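Local coordinates for protein endonuclease and methylase LlaGI (Lactococcus lactis, PDB 5FFJ) that recognises and probably methylates specific DNA sequences as a Type ISP restriction-modification enzyme with a helicase-like ATPase, here without its nuclease, at residues A[1178-1183]-A[1210-1215]; A[1056-1061]-A[1164-1169]; A[170-175]-A[207-212]. One frame throughout, in Å; residues are numbered along the deposited sequence.

Contact 1 of 3, residues A[1178-1183]-A[1210-1215]. With nucleotides of chain B.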
loop_
_atom_site.group_PDB
_atom_site.type_symbol
_atom_site.label_atom_id
_atom_site.label_comp_id
_atom_site.label_asym_id
_atom_site.label_seq_id
_atom_site.Cartn_x
_atom_site.Cartn_y
_atom_site.Cartn_z
ATOM N N ASN A 1178 14.507 27.183 31.338
ATOM C CA ASN A 1178 13.518 28.001 30.649
ATOM C C ASN A 1178 12.097 27.490 30.886
ATOM O O ASN A 1178 11.895 26.322 31.224
ATOM C CB ASN A 1178 13.819 28.032 29.149
ATOM C CG ASN A 1178 13.403 29.334 28.492
ATOM O OD1 ASN A 1178 12.525 30.041 28.988
ATOM N ND2 ASN A 1178 14.033 29.655 27.365
ATOM N N LEU A 1179 11.125 28.384 30.719
ATOM C CA LEU A 1179 9.711 28.022 30.732
ATOM C C LEU A 1179 9.089 28.351 29.384
ATOM O O LEU A 1179 9.246 29.467 28.887
ATOM C CB LEU A 1179 8.953 28.768 31.832
ATOM C CG LEU A 1179 9.201 28.418 33.300
ATOM C CD1 LEU A 1179 8.249 29.229 34.161
ATOM C CD2 LEU A 1179 9.028 26.930 33.565
ATOM N N LEU A 1180 8.395 27.385 28.789
ATOM C CA LEU A 1180 7.631 27.647 27.576
ATOM C C LEU A 1180 6.213 27.102 27.687
ATOM O O LEU A 1180 5.978 26.030 28.245
ATOM C CB LEU A 1180 8.342 27.069 26.345
ATOM C CG LEU A 1180 8.972 25.676 26.390
ATOM C CD1 LEU A 1180 7.947 24.590 26.171
ATOM C CD2 LEU A 1180 10.053 25.579 25.330
ATOM N N ILE A 1181 5.266 27.880 27.172
ATOM C CA ILE A 1181 3.865 27.494 27.142
ATOM C C ILE A 1181 3.542 26.860 25.800
ATOM O O ILE A 1181 3.356 27.564 24.809
ATOM C CB ILE A 1181 2.935 28.703 27.366
ATOM C CG1 ILE A 1181 3.275 29.392 28.686
ATOM C CG2 ILE A 1181 1.474 28.266 27.352
ATOM C CD1 ILE A 1181 2.549 30.699 28.896
ATOM N N ASN A 1182 3.485 25.534 25.758
ATOM C CA ASN A 1182 3.075 24.855 24.538
ATOM C C ASN A 1182 1.590 25.068 24.278
ATOM O O ASN A 1182 0.784 25.087 25.209
ATOM C CB ASN A 1182 3.378 23.359 24.607
ATOM C CG ASN A 1182 4.859 23.069 24.726
ATOM O OD1 ASN A 1182 5.632 23.334 23.806
ATOM N ND2 ASN A 1182 5.261 22.505 25.858
ATOM N N ILE A 1183 1.241 25.235 23.008
ATOM C CA ILE A 1183 -0.150 25.410 22.608
ATOM C C ILE A 1183 -0.458 24.650 21.324
ATOM O O ILE A 1183 0.440 24.384 20.520
ATOM C CB ILE A 1183 -0.496 26.898 22.386
ATOM C CG1 ILE A 1183 0.515 27.539 21.429
ATOM C CG2 ILE A 1183 -0.533 27.648 23.716
ATOM C CD1 ILE A 1183 0.125 28.924 20.959
ATOM N N ALA A 1210 2.605 22.094 17.024
ATOM C CA ALA A 1210 2.551 22.789 18.306
ATOM C C ALA A 1210 3.477 23.993 18.334
ATOM O O ALA A 1210 4.665 23.891 18.023
ATOM C CB ALA A 1210 2.901 21.842 19.443
ATOM N N ARG A 1211 2.913 25.133 18.713
ATOM C CA ARG A 1211 3.684 26.344 18.939
ATOM C C ARG A 1211 3.985 26.442 20.429
ATOM O O ARG A 1211 3.202 25.962 21.254
ATOM C CB ARG A 1211 2.913 27.580 18.459
ATOM C CG ARG A 1211 2.047 27.356 17.216
ATOM C CD ARG A 1211 2.910 27.073 15.986
ATOM N NE ARG A 1211 2.152 26.415 14.918
ATOM C CZ ARG A 1211 2.204 26.732 13.627
ATOM N NH1 ARG A 1211 2.978 27.719 13.194
ATOM N NH2 ARG A 1211 1.467 26.051 12.757
ATOM N N ASN A 1212 5.118 27.042 20.777
ATOM C CA ASN A 1212 5.433 27.304 22.176
ATOM C C ASN A 1212 5.891 28.741 22.367
ATOM O O ASN A 1212 6.415 29.371 21.446
ATOM C CB ASN A 1212 6.495 26.332 22.699
ATOM C CG ASN A 1212 7.794 26.413 21.932
ATOM O OD1 ASN A 1212 8.646 27.253 22.220
ATOM N ND2 ASN A 1212 7.960 25.528 20.954
ATOM N N LEU A 1213 5.676 29.246 23.575
ATOM C CA LEU A 1213 5.927 30.640 23.897
ATOM C C LEU A 1213 6.931 30.741 25.039
ATOM O O LEU A 1213 6.543 30.731 26.208
ATOM C CB LEU A 1213 4.612 31.331 24.261
ATOM C CG LEU A 1213 3.600 31.307 23.112
ATOM C CD1 LEU A 1213 2.182 31.396 23.627
ATOM C CD2 LEU A 1213 3.888 32.436 22.136
ATOM N N PRO A 1214 8.229 30.834 24.706
ATOM C CA PRO A 1214 9.276 30.768 25.731
ATOM C C PRO A 1214 9.268 31.954 26.685
ATOM O O PRO A 1214 8.886 33.061 26.308
ATOM C CB PRO A 1214 10.567 30.744 24.908
ATOM C CG PRO A 1214 10.219 31.433 23.648
ATOM C CD PRO A 1214 8.792 31.072 23.366
ATOM N N ARG A 1215 9.692 31.704 27.919
ATOM C CA ARG A 1215 9.809 32.751 28.924
ATOM C C ARG A 1215 11.119 33.500 28.732
ATOM O O ARG A 1215 11.208 34.697 29.010
ATOM C CB ARG A 1215 9.732 32.149 30.330
ATOM C CG ARG A 1215 9.956 33.137 31.468
ATOM C CD ARG A 1215 8.875 34.204 31.514
ATOM N NE ARG A 1215 9.067 35.126 32.632
ATOM C CZ ARG A 1215 9.879 36.180 32.612
ATOM N NH1 ARG A 1215 10.591 36.464 31.528
ATOM N NH2 ARG A 1215 9.981 36.957 33.681
ATOM P P DT B 8 0.593 27.142 8.518
ATOM O OP1 DT B 8 -0.198 28.205 7.858
ATOM O OP2 DT B 8 0.666 27.111 9.996
ATOM O "O5'" DT B 8 0.059 25.714 8.030
ATOM C "C5'" DT B 8 0.245 25.304 6.669
ATOM C "C4'" DT B 8 -0.133 23.843 6.478
ATOM O "O4'" DT B 8 1.069 23.010 6.568
ATOM C "C3'" DT B 8 -1.082 23.277 7.529
ATOM O "O3'" DT B 8 -1.902 22.249 6.975
ATOM C "C2'" DT B 8 -0.103 22.738 8.557
ATOM C "C1'" DT B 8 0.921 22.091 7.641
ATOM N N1 DT B 8 2.277 21.816 8.262
ATOM C C2 DT B 8 3.076 20.836 7.712
ATOM O O2 DT B 8 2.751 20.171 6.746
ATOM N N3 DT B 8 4.281 20.662 8.332
ATOM C C4 DT B 8 4.762 21.343 9.423
ATOM O O4 DT B 8 5.861 21.102 9.898
ATOM C C5 DT B 8 3.877 22.354 9.963
ATOM C C7 DT B 8 4.284 23.168 11.163
ATOM C C6 DT B 8 2.692 22.539 9.364
#

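Contact 2 of 3, residues A[1056-1061]-A[1164-1169]. With nucleotides of chain B.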
loop_
_atom_site.group_PDB
_atom_site.type_symbol
_atom_site.label_atom_id
_atom_site.label_comp_id
_atom_site.label_asym_id
_atom_site.label_seq_id
_atom_site.Cartn_x
_atom_site.Cartn_y
_atom_site.Cartn_z
ATOM N N VAL A 1056 9.169 36.844 20.832
ATOM C CA VAL A 1056 9.492 35.712 19.974
ATOM C C VAL A 1056 8.698 34.471 20.361
ATOM O O VAL A 1056 8.613 34.114 21.537
ATOM C CB VAL A 1056 10.998 35.382 20.034
ATOM C CG1 VAL A 1056 11.297 34.056 19.335
ATOM C CG2 VAL A 1056 11.807 36.511 19.416
ATOM N N LYS A 1057 8.124 33.820 19.355
ATOM C CA LYS A 1057 7.475 32.531 19.536
ATOM C C LYS A 1057 8.198 31.496 18.695
ATOM O O LYS A 1057 8.758 31.816 17.645
ATOM C CB LYS A 1057 5.990 32.594 19.159
ATOM C CG LYS A 1057 5.706 33.018 17.724
ATOM C CD LYS A 1057 5.599 31.827 16.777
ATOM C CE LYS A 1057 5.299 32.266 15.348
ATOM N NZ LYS A 1057 6.349 33.175 14.809
ATOM N N ASP A 1058 8.187 30.260 19.172
ATOM C CA ASP A 1058 8.829 29.156 18.479
ATOM C C ASP A 1058 7.772 28.100 18.189
ATOM O O ASP A 1058 6.621 28.239 18.605
ATOM C CB ASP A 1058 9.973 28.585 19.327
ATOM C CG ASP A 1058 10.809 27.564 18.580
ATOM O OD1 ASP A 1058 10.964 27.707 17.349
ATOM O OD2 ASP A 1058 11.312 26.617 19.225
ATOM N N ILE A 1059 8.160 27.060 17.459
ATOM C CA ILE A 1059 7.282 25.927 17.219
ATOM C C ILE A 1059 8.061 24.639 17.476
ATOM O O ILE A 1059 9.276 24.593 17.293
ATOM C CB ILE A 1059 6.695 25.973 15.794
ATOM C CG1 ILE A 1059 7.751 25.674 14.733
ATOM C CG2 ILE A 1059 6.118 27.355 15.516
ATOM C CD1 ILE A 1059 7.160 25.613 13.336
ATOM N N GLY A 1060 7.357 23.605 17.926
ATOM C CA GLY A 1060 7.994 22.415 18.463
ATOM C C GLY A 1060 8.969 21.734 17.527
ATOM O O GLY A 1060 8.837 21.821 16.308
ATOM N N ILE A 1061 9.944 21.045 18.111
ATOM C CA ILE A 1061 11.017 20.435 17.341
ATOM C C ILE A 1061 10.480 19.286 16.482
ATOM O O ILE A 1061 9.503 18.626 16.845
ATOM C CB ILE A 1061 12.152 19.934 18.274
ATOM C CG1 ILE A 1061 13.506 20.043 17.573
ATOM C CG2 ILE A 1061 11.907 18.506 18.741
ATOM C CD1 ILE A 1061 14.681 19.826 18.499
ATOM N N VAL A 1164 15.508 21.758 14.197
ATOM C CA VAL A 1164 15.816 22.039 15.594
ATOM C C VAL A 1164 15.134 23.322 16.057
ATOM O O VAL A 1164 15.105 23.609 17.249
ATOM C CB VAL A 1164 17.344 22.152 15.827
ATOM C CG1 VAL A 1164 18.032 20.831 15.488
ATOM C CG2 VAL A 1164 17.943 23.304 15.016
ATOM N N ARG A 1165 14.590 24.085 15.111
ATOM C CA ARG A 1165 13.822 25.282 15.442
ATOM C C ARG A 1165 14.670 26.279 16.238
ATOM O O ARG A 1165 15.876 26.397 16.008
ATOM C CB ARG A 1165 12.568 24.887 16.224
ATOM C CG ARG A 1165 11.786 23.738 15.598
ATOM C CD ARG A 1165 11.255 24.118 14.231
ATOM N NE ARG A 1165 10.041 23.391 13.880
ATOM C CZ ARG A 1165 9.487 23.404 12.673
ATOM N NH1 ARG A 1165 10.036 24.100 11.685
ATOM N NH2 ARG A 1165 8.381 22.716 12.453
ATOM N N LYS A 1166 14.037 26.989 17.171
ATOM C CA LYS A 1166 14.726 27.973 18.006
ATOM C C LYS A 1166 15.158 27.380 19.345
ATOM O O LYS A 1166 15.393 28.113 20.307
ATOM C CB LYS A 1166 13.828 29.182 18.272
ATOM C CG LYS A 1166 13.290 29.871 17.035
ATOM C CD LYS A 1166 12.526 31.136 17.420
ATOM C CE LYS A 1166 11.778 31.749 16.240
ATOM N NZ LYS A 1166 12.369 31.392 14.918
ATOM N N THR A 1167 15.257 26.056 19.410
ATOM C CA THR A 1167 15.561 25.384 20.668
ATOM C C THR A 1167 16.932 25.774 21.211
ATOM O O THR A 1167 17.146 25.778 22.423
ATOM C CB THR A 1167 15.505 23.857 20.517
ATOM O OG1 THR A 1167 16.414 23.440 19.489
ATOM C CG2 THR A 1167 14.091 23.408 20.173
ATOM N N TYR A 1168 17.859 26.107 20.321
ATOM C CA TYR A 1168 19.188 26.524 20.752
ATOM C C TYR A 1168 19.144 27.907 21.398
ATOM O O TYR A 1168 20.020 28.255 22.192
ATOM C CB TYR A 1168 20.165 26.512 19.577
ATOM C CG TYR A 1168 20.725 25.138 19.285
ATOM C CD1 TYR A 1168 21.734 24.600 20.071
ATOM C CD2 TYR A 1168 20.244 24.379 18.227
ATOM C CE1 TYR A 1168 22.248 23.346 19.815
ATOM C CE2 TYR A 1168 20.753 23.120 17.963
ATOM C CZ TYR A 1168 21.756 22.609 18.761
ATOM O OH TYR A 1168 22.272 21.357 18.508
ATOM N N GLN A 1169 18.119 28.686 21.066
ATOM C CA GLN A 1169 17.916 29.991 21.691
ATOM C C GLN A 1169 17.156 29.869 23.011
ATOM O O GLN A 1169 17.371 30.663 23.926
ATOM C CB GLN A 1169 17.160 30.934 20.749
ATOM C CG GLN A 1169 18.019 31.549 19.655
ATOM C CD GLN A 1169 18.533 30.526 18.662
ATOM O OE1 GLN A 1169 19.707 30.155 18.684
ATOM N NE2 GLN A 1169 17.655 30.069 17.776
ATOM P P DC B 6 12.551 27.910 12.235
ATOM O OP1 DC B 6 12.895 28.574 13.514
ATOM O OP2 DC B 6 12.558 26.433 12.141
ATOM O "O5'" DC B 6 11.115 28.430 11.769
ATOM C "C5'" DC B 6 10.944 29.798 11.390
ATOM C "C4'" DC B 6 9.900 29.929 10.293
ATOM O "O4'" DC B 6 10.302 29.129 9.136
ATOM C "C3'" DC B 6 8.499 29.442 10.682
ATOM O "O3'" DC B 6 7.502 30.401 10.311
ATOM C "C2'" DC B 6 8.356 28.126 9.921
ATOM C "C1'" DC B 6 9.202 28.368 8.686
ATOM N N1 DC B 6 9.703 27.102 8.028
ATOM C C2 DC B 6 9.236 26.730 6.753
ATOM O O2 DC B 6 8.414 27.450 6.171
ATOM N N3 DC B 6 9.705 25.583 6.191
ATOM C C4 DC B 6 10.593 24.830 6.845
ATOM N N4 DC B 6 11.027 23.706 6.257
ATOM C C5 DC B 6 11.071 25.190 8.137
ATOM C C6 DC B 6 10.605 26.319 8.684
ATOM P P DA B 7 6.026 30.331 10.926
ATOM O OP1 DA B 7 5.349 31.602 10.640
ATOM O OP2 DA B 7 6.136 29.876 12.321
ATOM O "O5'" DA B 7 5.330 29.183 10.074
ATOM C "C5'" DA B 7 4.738 29.477 8.813
ATOM C "C4'" DA B 7 4.305 28.205 8.101
ATOM O "O4'" DA B 7 5.439 27.306 7.973
ATOM C "C3'" DA B 7 3.209 27.401 8.816
ATOM O "O3'" DA B 7 2.090 27.207 7.941
ATOM C "C2'" DA B 7 3.901 26.086 9.184
ATOM C "C1'" DA B 7 4.975 25.991 8.122
ATOM N N9 DA B 7 6.096 25.109 8.453
ATOM C C8 DA B 7 6.812 25.070 9.619
ATOM N N7 DA B 7 7.766 24.166 9.623
ATOM C C5 DA B 7 7.671 23.574 8.374
ATOM C C6 DA B 7 8.402 22.541 7.751
ATOM N N6 DA B 7 9.418 21.900 8.336
ATOM N N1 DA B 7 8.045 22.191 6.499
ATOM C C2 DA B 7 7.027 22.835 5.914
ATOM N N3 DA B 7 6.270 23.816 6.396
ATOM C C4 DA B 7 6.647 24.143 7.642
#

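Contact 3 of 3, residues A[170-175]-A[207-212]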
loop_
_atom_site.group_PDB
_atom_site.type_symbol
_atom_site.label_atom_id
_atom_site.label_comp_id
_atom_site.label_asym_id
_atom_site.label_seq_id
_atom_site.Cartn_x
_atom_site.Cartn_y
_atom_site.Cartn_z
ATOM N N PHE A 170 18.377 -44.154 -10.777
ATOM C CA PHE A 170 17.088 -43.525 -11.037
ATOM C C PHE A 170 15.999 -44.272 -10.271
ATOM O O PHE A 170 16.042 -45.498 -10.168
ATOM C CB PHE A 170 16.792 -43.530 -12.543
ATOM C CG PHE A 170 15.797 -42.484 -12.997
ATOM C CD1 PHE A 170 15.551 -41.340 -12.253
ATOM C CD2 PHE A 170 15.111 -42.655 -14.189
ATOM C CE1 PHE A 170 14.638 -40.394 -12.688
ATOM C CE2 PHE A 170 14.197 -41.713 -14.627
ATOM C CZ PHE A 170 13.962 -40.582 -13.876
ATOM N N ILE A 171 15.039 -43.534 -9.720
ATOM C CA ILE A 171 13.898 -44.140 -9.039
ATOM C C ILE A 171 12.608 -43.493 -9.533
ATOM O O ILE A 171 12.508 -42.269 -9.610
ATOM C CB ILE A 171 14.008 -44.004 -7.504
ATOM C CG1 ILE A 171 15.270 -44.717 -7.009
ATOM C CG2 ILE A 171 12.764 -44.578 -6.823
ATOM C CD1 ILE A 171 15.437 -44.741 -5.503
ATOM N N ILE A 172 11.628 -44.330 -9.866
ATOM C CA ILE A 172 10.375 -43.868 -10.451
ATOM C C ILE A 172 9.172 -44.365 -9.651
ATOM O O ILE A 172 8.961 -45.570 -9.510
ATOM C CB ILE A 172 10.246 -44.335 -11.918
ATOM C CG1 ILE A 172 11.358 -43.709 -12.766
ATOM C CG2 ILE A 172 8.881 -43.961 -12.485
ATOM C CD1 ILE A 172 11.434 -44.238 -14.185
ATOM N N SER A 173 8.389 -43.418 -9.142
ATOM C CA SER A 173 7.159 -43.728 -8.426
ATOM C C SER A 173 5.954 -43.422 -9.315
ATOM O O SER A 173 5.705 -42.262 -9.650
ATOM C CB SER A 173 7.071 -42.928 -7.118
ATOM O OG SER A 173 8.271 -43.019 -6.369
ATOM N N ASP A 174 5.218 -44.462 -9.702
ATOM C CA ASP A 174 4.003 -44.298 -10.502
ATOM C C ASP A 174 2.803 -44.268 -9.557
ATOM O O ASP A 174 2.871 -44.807 -8.451
ATOM C CB ASP A 174 3.858 -45.421 -11.541
ATOM C CG ASP A 174 2.672 -45.212 -12.472
ATOM O OD1 ASP A 174 2.159 -44.074 -12.549
ATOM O OD2 ASP A 174 2.257 -46.186 -13.134
ATOM N N GLU A 175 1.718 -43.630 -9.994
ATOM C CA GLU A 175 0.541 -43.417 -9.151
ATOM C C GLU A 175 0.982 -42.711 -7.872
ATOM O O GLU A 175 0.581 -43.076 -6.766
ATOM C CB GLU A 175 -0.166 -44.745 -8.845
ATOM C CG GLU A 175 -0.495 -45.575 -10.088
ATOM C CD GLU A 175 -1.378 -44.837 -11.080
ATOM O OE1 GLU A 175 -0.835 -44.268 -12.051
ATOM O OE2 GLU A 175 -2.614 -44.831 -10.893
ATOM N N MET A 207 12.104 -39.545 -9.852
ATOM C CA MET A 207 11.026 -38.990 -10.661
ATOM C C MET A 207 9.674 -39.471 -10.147
ATOM O O MET A 207 9.542 -40.605 -9.688
ATOM C CB MET A 207 11.195 -39.374 -12.132
ATOM C CG MET A 207 10.133 -38.774 -13.042
ATOM S SD MET A 207 10.528 -38.932 -14.793
ATOM C CE MET A 207 10.610 -40.711 -14.967
ATOM N N TYR A 208 8.676 -38.593 -10.225
ATOM C CA TYR A 208 7.318 -38.913 -9.801
ATOM C C TYR A 208 6.343 -38.749 -10.958
ATOM O O TYR A 208 6.287 -37.689 -11.581
ATOM C CB TYR A 208 6.900 -38.022 -8.625
ATOM C CG TYR A 208 7.617 -38.353 -7.340
ATOM C CD1 TYR A 208 8.843 -37.781 -7.037
ATOM C CD2 TYR A 208 7.069 -39.245 -6.429
ATOM C CE1 TYR A 208 9.503 -38.086 -5.860
ATOM C CE2 TYR A 208 7.717 -39.557 -5.255
ATOM C CZ TYR A 208 8.933 -38.983 -4.969
ATOM O OH TYR A 208 9.561 -39.324 -3.783
ATOM N N GLN A 209 5.585 -39.803 -11.245
ATOM C CA GLN A 209 4.613 -39.770 -12.330
ATOM C C GLN A 209 3.217 -40.146 -11.865
ATOM O O GLN A 209 2.994 -41.205 -11.276
ATOM C CB GLN A 209 5.029 -40.694 -13.475
ATOM C CG GLN A 209 6.055 -41.733 -13.110
ATOM C CD GLN A 209 6.127 -42.836 -14.143
ATOM O OE1 GLN A 209 7.167 -43.060 -14.759
ATOM N NE2 GLN A 209 5.012 -43.527 -14.346
ATOM N N THR A 210 2.284 -39.242 -12.137
ATOM C CA THR A 210 0.864 -39.504 -11.971
ATOM C C THR A 210 0.048 -38.688 -12.958
ATOM O O THR A 210 0.582 -37.835 -13.664
ATOM C CB THR A 210 0.362 -39.175 -10.559
ATOM O OG1 THR A 210 -1.061 -39.034 -10.607
ATOM C CG2 THR A 210 0.982 -37.872 -10.020
ATOM N N ALA A 211 -1.253 -38.959 -12.988
ATOM C CA ALA A 211 -2.195 -38.182 -13.785
ATOM C C ALA A 211 -3.037 -37.270 -12.895
ATOM O O ALA A 211 -3.810 -36.450 -13.394
ATOM C CB ALA A 211 -3.099 -39.117 -14.603
ATOM N N THR A 212 -2.886 -37.412 -11.580
ATOM C CA THR A 212 -3.760 -36.723 -10.627
ATOM C C THR A 212 -3.118 -36.442 -9.271
ATOM O O THR A 212 -3.422 -37.135 -8.302
ATOM C CB THR A 212 -5.029 -37.546 -10.342
ATOM O OG1 THR A 212 -4.667 -38.792 -9.730
ATOM C CG2 THR A 212 -5.812 -37.811 -11.616
#

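Contact 1 of 3, residues A[1178-1183]-A[1210-1215]
Ile1183 and Arg1211 pair across the two middle strands of the four-stranded antiparallel sheet in the C-terminal specificity domain, which here holds bound DNA. The backbone N of Ile1183 gives a 2.7 Å hydrogen bond to Arg1211 O, lying nearly on the line of that C=O; the return bond is weak. On the face shared by Ile1183, Arg1211 and Leu1213, the isoleucine and arginine side chains cross at about a right angle, with Ile1183 CG1 3.8 Å from Arg1211 CB. Further out, Ile1183 CD1 meets Leu1213 CD1 at 4.2 Å. The other face carries Asn1182 and Asn1212, side by side and pointing the same way with their amide planes 75° apart: Asn1182 OD1 rests on Asn1212 CB (3.3 Å), while Asn1182 ND2 turns to Ser1201 OG. Beyond its CB, Arg1211 bends at chi2 (-67°) and leaves the strand pair, bringing NH2 to OP2 of DT8 of chain B at 3.1 Å, with the phosphate oxygen at the guanidinium edge near its plane. The isoleucine packs on the root of the arginine and leaves its tip for the DNA; a bond to a phosphate oxygen senses backbone shape and charge, not base identity.

Contact 2 of 3, residues A[1056-1061]-A[1164-1169]
Val1164 meets Ile1061 through its backbone: Ile1061 CG1 packs 3.6 Å from Val1164 CA. It starts a type II' turn closed at Thr1167, and its carbonyl oxygen accepts from both the backbone N and OG1 of that threonine. Arg1165 follows, and a bend at chi2 (-63°) lays its guanidinium against the Ile1059 side chain, with NE at Gly1060 O. NE gives that oxygen an almost straight hydrogen bond of 3.1 Å, 172° at the hydrogen; the oxygen lies in the guanidinium plane, although NE sits above the carbonyl plane. Ile1059 CD1 covers the centre of one guanidinium face. With NE held and a face covered, the group is likely to have little freedom to rotate, and NH1 and NH2 both reach N7 of DA7 of chain B, at 3.1 and 3.2 Å. This is major-groove reading by an arginine of a target recognition domain; N7 by itself would not tell adenine from guanine. A weak bond from NH1 to OP2 of DC6 of chain B adds a phosphate. Lys1166, the N-cap residue of helix 1167-1170, has its backbone N bonded to Asp1058 OD1 (3.2 Å), which it meets 41° out of the carboxylate plane. The lysine and aspartate side chains slide past each other in opposite directions. Lysine CD then packs on Val1056 CG1 at 3.7 Å, and NZ gives a 3.2 Å hydrogen bond to OP1 of DC6 of chain B. At Thr1167 the methyl CG2 touches Ile1061 CD1 (4.0 Å), the two side chains crossing at about a right angle.

Contact 3 of 3, residues A[170-175]-A[207-212]
Strands 170-174 and 207-210 run parallel, their axes 4.9 Å apart at closest approach and 21° from aligned, and the backbone bonds alternate between them: Met207 N to Ile171 O at 2.8 Å, Ser173 N to Met207 O, and Gln209 N to Ser173 O at 2.9 Å. Met207 packs against Phe170 and Ile172. Its CB lies 3.5 Å from Phe170 CZ, and its sulfur sits at the ring edge, SD 5.2 Å from the ring centroid, a Met-aromatic contact. A bend at chi3 brings the methyl CE to both the ring and Ile172 CD1, the latter at 3.7 Å. Ile172 and Met207 lie side by side, pointing the same way, and Ile172 CG1 also covers one face of the Phe170 ring near its rim. The opposite face of the sheet brings Ser173 CB and OG against the CD2-CE2 side of the Tyr208 ring.

A chi1 of -175° swings the Asp174 carboxylate away from its own backbone N and over to the end of Gln209. OD1 accepts the backbone N of Glu175 at 2.6 Å, from above the carboxylate plane, and a weak bond from Gln209 NE2 at 3.4 Å, with carboxylate and amide planes 60° apart. Gln209 NE2 also makes a weak bond to Tyr68 OH. Replacing Asp174 with an alanine would probably deprive Glu175 N of this side-chain acceptor and leave the Gln209 amide freer to turn.

The arrangement is consistent with a RecA-like helicase core: the sequence from Asp174 and Glu175 onward matches the Asp-Glu-Ala-His box, the Walker B element of superfamily 2 ATPases, and its strand lies directly beside the one leading into a Thr-Ala-Thr sequence that probably corresponds to motif III.

Contacts 1 and 2 belong to one DNA-binding unit, their centres about 9 Å apart. Strand 1210-1214 joins them, pairing with 1180-1184 on one side and with 1058-1059 on the other: Ala1210 O lies 2.7 Å from Gly1060 N and Asn1212 N 2.9 Å from Asp1058 O, both probable hydrogen bonds. Arg1211 CD packs on Ile1059 CG2 at 3.3 Å, so the same isoleucine touches a phosphate-binding and a base-reading arginine. Between them, the two contacts address three successive nucleotides of chain B. Contact 3 stands apart in the ATPase region, its centre about 78 Å from that of contact 1 and 74 Å from that of contact 2, with its nearest atom about 37 Å from the DNA.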